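Local atomic coordinates of cycloalternan-forming enzyme (Listeria monocytogenes serovar 1/2a, PDB entry 5F7U), a protein that belongs to glycoside hydrolase family 31, with a TIM-barrel domain flanked by beta-rich domains and a family 6 carbohydrate-binding module. Residues 702-707 / 743-748. The protein carries 1 engineered substitution. Numbering follows the deposited sequence.
Sequences LPYIYT and GDDLLV
Tyr704 reaches from helix 702-715 into the turn that precedes strand 746-748, and its side chain makes every contact between 702-707 and 743-748. With CG anti to the backbone N (chi1 170°), the ring extends away from the helix and brings OH to the backbone of the turn. There Asp745 N donates a hydrogen bond to Tyr704 OH at 2.9 Å, with an N-H...O angle of 158°. The same hydroxyl is hydrogen-bonded to Phe742 O, just before the turn; a carbonyl oxygen can only accept, so Tyr704 OH donates this bond while accepting the other, and a buried polar atom is satisfied in both roles. The two partners lie on either side of Gly743 and Asp744 in sequence and fix the hydroxyl against the bend. Gly743 CA, which carries no side chain, comes within 3.3 Å of Tyr704 OH.

Within the segment 743-748, two side chains border the ring. At one edge, in the ring plane, Asp745 OD2 stands 3.6 Å from Tyr704 CE1, with carboxylate and ring planes turned 39° apart. By the other ortho carbon to the hydroxyl, Leu746 CD1 approaches Tyr704 CE2 obliquely at 3.7 Å, the leucine branch and the tyrosine ring pointing opposite ways as they pass. Ile802 touches both Tyr704 and Leu746, extending this apolar packing into strand 801-806, and Pro803 and Tyr838 also pack on Tyr704.

Four of the five touching residues are buried. In this family 31 glycoside hydrolase the contact joins the helical layer that follows the barrel strands to the C-terminal beta domain, at the beta-hairpin turn between antiparallel strands 740-742 and 746-748.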
ATOM      1  N   LEU A 702     -12.769  -4.413  13.733  1.00 14.75           N
ATOM      2  CA  LEU A 702     -13.171  -4.885  12.396  1.00 14.93           C
ATOM      3  C   LEU A 702     -14.316  -4.087  11.743  1.00 14.89           C
ATOM      4  O   LEU A 702     -14.261  -3.873  10.528  1.00 14.74           O
ATOM      5  CB  LEU A 702     -13.403  -6.410  12.357  1.00 15.19           C
ATOM      6  CG  LEU A 702     -13.575  -7.063  10.975  1.00 15.29           C
ATOM      7  CD1 LEU A 702     -12.382  -6.830  10.050  1.00 14.98           C
ATOM      8  CD2 LEU A 702     -13.814  -8.562  11.158  1.00 15.98           C
ATOM      9  N   PRO A 703     -15.323  -3.606  12.525  1.00 14.87           N
ATOM     10  CA  PRO A 703     -16.346  -2.796  11.821  1.00 15.09           C
ATOM     11  C   PRO A 703     -15.786  -1.493  11.214  1.00 14.65           C
ATOM     12  O   PRO A 703     -16.209  -1.098  10.121  1.00 14.58           O
ATOM     13  CB  PRO A 703     -17.378  -2.510  12.921  1.00 15.59           C
ATOM     14  CG  PRO A 703     -17.271  -3.716  13.804  1.00 15.85           C
ATOM     15  CD  PRO A 703     -15.772  -3.937  13.892  1.00 15.50           C
ATOM     16  N   TYR A 704     -14.832  -0.879  11.909  1.00 14.11           N
ATOM     17  CA  TYR A 704     -14.117   0.312  11.443  1.00 13.95           C
ATOM     18  C   TYR A 704     -13.210  -0.032  10.261  1.00 13.34           C
ATOM     19  O   TYR A 704     -13.210   0.675   9.243  1.00 13.19           O
ATOM     20  CB  TYR A 704     -13.294   0.886  12.608  1.00 14.15           C
ATOM     21  CG  TYR A 704     -12.310   1.989  12.268  1.00 14.24           C
ATOM     22  CD1 TYR A 704     -12.725   3.320  12.223  1.00 14.58           C
ATOM     23  CD2 TYR A 704     -10.952   1.700  12.023  1.00 14.17           C
ATOM     24  CE1 TYR A 704     -11.829   4.346  11.940  1.00 14.81           C
ATOM     25  CE2 TYR A 704     -10.039   2.720  11.695  1.00 14.21           C
ATOM     26  CZ  TYR A 704     -10.488   4.035  11.678  1.00 14.37           C
ATOM     27  OH  TYR A 704      -9.621   5.072  11.382  1.00 14.51           O
ATOM     28  N   ILE A 705     -12.431  -1.107  10.414  1.00 12.90           N
ATOM     29  CA  ILE A 705     -11.514  -1.564   9.356  1.00 12.72           C
ATOM     30  C   ILE A 705     -12.269  -1.887   8.069  1.00 12.93           C
ATOM     31  O   ILE A 705     -11.857  -1.477   6.975  1.00 12.30           O
ATOM     32  CB  ILE A 705     -10.678  -2.777   9.835  1.00 12.65           C
ATOM     33  CG1 ILE A 705      -9.729  -2.333  10.975  1.00 12.39           C
ATOM     34  CG2 ILE A 705      -9.926  -3.449   8.667  1.00 12.64           C
ATOM     35  CD1 ILE A 705      -9.025  -3.499  11.670  1.00 12.50           C
ATOM     36  N   TYR A 706     -13.397  -2.580   8.200  1.00 13.48           N
ATOM     37  CA  TYR A 706     -14.121  -2.984   7.003  1.00 13.92           C
ATOM     38  C   TYR A 706     -14.837  -1.807   6.357  1.00 14.37           C
ATOM     39  O   TYR A 706     -14.950  -1.744   5.131  1.00 14.54           O
ATOM     40  CB  TYR A 706     -15.075  -4.145   7.293  1.00 14.28           C
ATOM     41  CG  TYR A 706     -15.539  -4.859   6.041  1.00 14.52           C
ATOM     42  CD1 TYR A 706     -14.611  -5.301   5.066  1.00 14.38           C
ATOM     43  CD2 TYR A 706     -16.895  -5.079   5.803  1.00 14.98           C
ATOM     44  CE1 TYR A 706     -15.027  -5.944   3.917  1.00 14.67           C
ATOM     45  CE2 TYR A 706     -17.326  -5.746   4.654  1.00 15.37           C
ATOM     46  CZ  TYR A 706     -16.394  -6.166   3.713  1.00 15.12           C
ATOM     47  OH  TYR A 706     -16.837  -6.808   2.575  1.00 15.40           O
ATOM     48  N   THR A 707     -15.305  -0.855   7.173  1.00 14.20           N
ATOM     49  CA  THR A 707     -15.845   0.377   6.589  1.00 14.38           C
ATOM     50  C   THR A 707     -14.748   1.102   5.809  1.00 13.99           C
ATOM     51  O   THR A 707     -15.010   1.643   4.727  1.00 14.27           O
ATOM     52  CB  THR A 707     -16.474   1.294   7.661  1.00 14.72           C
ATOM     53  OG1 THR A 707     -17.545   0.592   8.290  1.00 15.02           O
ATOM     54  CG2 THR A 707     -17.058   2.582   7.045  1.00 15.04           C
ATOM     55  N   GLY A 743      -7.370   3.860   8.434  1.00 13.37           N
ATOM     56  CA  GLY A 743      -8.744   4.410   8.257  1.00 14.46           C
ATOM     57  C   GLY A 743      -8.676   5.938   8.293  1.00 15.43           C
ATOM     58  O   GLY A 743      -7.605   6.504   8.095  1.00 14.67           O
ATOM     59  N   ASP A 744      -9.796   6.607   8.570  1.00 16.61           N
ATOM     60  CA  ASP A 744      -9.797   8.089   8.563  1.00 18.07           C
ATOM     61  C   ASP A 744      -9.204   8.665   9.829  1.00 17.94           C
ATOM     62  O   ASP A 744      -8.734   9.800   9.814  1.00 18.33           O
ATOM     63  CB  ASP A 744     -11.231   8.658   8.483  1.00 20.79           C
ATOM     64  CG  ASP A 744     -12.009   8.208   7.244  1.00 23.43           C
ATOM     65  OD1 ASP A 744     -11.425   8.115   6.151  1.00 25.01           O
ATOM     66  OD2 ASP A 744     -13.242   7.979   7.371  1.00 26.73           O
ATOM     67  N   ASP A 745      -9.279   7.907  10.927  1.00 17.72           N
ATOM     68  CA  ASP A 745      -9.182   8.497  12.267  1.00 18.43           C
ATOM     69  C   ASP A 745      -8.020   8.102  13.154  1.00 17.24           C
ATOM     70  O   ASP A 745      -7.790   8.779  14.161  1.00 17.73           O
ATOM     71  CB  ASP A 745     -10.450   8.203  13.047  1.00 20.10           C
ATOM     72  CG  ASP A 745     -11.663   8.692  12.341  1.00 22.20           C
ATOM     73  OD1 ASP A 745     -11.725   9.899  12.064  1.00 22.13           O
ATOM     74  OD2 ASP A 745     -12.542   7.848  12.054  1.00 24.89           O
ATOM     75  N   LEU A 746      -7.317   7.020  12.818  1.00 15.33           N
ATOM     76  CA  LEU A 746      -6.325   6.470  13.747  1.00 14.21           C
ATOM     77  C   LEU A 746      -4.945   6.763  13.246  1.00 13.86           C
ATOM     78  O   LEU A 746      -4.649   6.524  12.073  1.00 13.67           O
ATOM     79  CB  LEU A 746      -6.489   4.962  13.951  1.00 13.90           C
ATOM     80  CG  LEU A 746      -7.808   4.478  14.577  1.00 14.03           C
ATOM     81  CD1 LEU A 746      -7.819   2.945  14.618  1.00 13.93           C
ATOM     82  CD2 LEU A 746      -8.022   5.093  15.961  1.00 14.16           C
ATOM     83  N   LEU A 747      -4.129   7.330  14.136  1.00 13.32           N
ATOM     84  CA  LEU A 747      -2.715   7.517  13.846  1.00 12.94           C
ATOM     85  C   LEU A 747      -1.964   6.393  14.550  1.00 12.61           C
ATOM     86  O   LEU A 747      -2.027   6.255  15.797  1.00 13.09           O
ATOM     87  CB  LEU A 747      -2.243   8.906  14.291  1.00 12.72           C
ATOM     88  CG  LEU A 747      -0.841   9.399  13.852  1.00 12.79           C
ATOM     89  CD1 LEU A 747      -0.747  10.895  14.123  1.00 12.99           C
ATOM     90  CD2 LEU A 747       0.320   8.674  14.540  1.00 13.16           C
ATOM     91  N   VAL A 748      -1.258   5.575  13.763  1.00 12.04           N
ATOM     92  CA  VAL A 748      -0.559   4.407  14.320  1.00 11.90           C
ATOM     93  C   VAL A 748       0.945   4.631  14.207  1.00 11.93           C
ATOM     94  O   VAL A 748       1.432   4.975  13.138  1.00 11.73           O
ATOM     95  CB  VAL A 748      -0.925   3.101  13.551  1.00 11.80           C
ATOM     96  CG1 VAL A 748      -0.167   1.899  14.103  1.00 11.86           C
ATOM     97  CG2 VAL A 748      -2.423   2.852  13.598  1.00 11.84           C
TER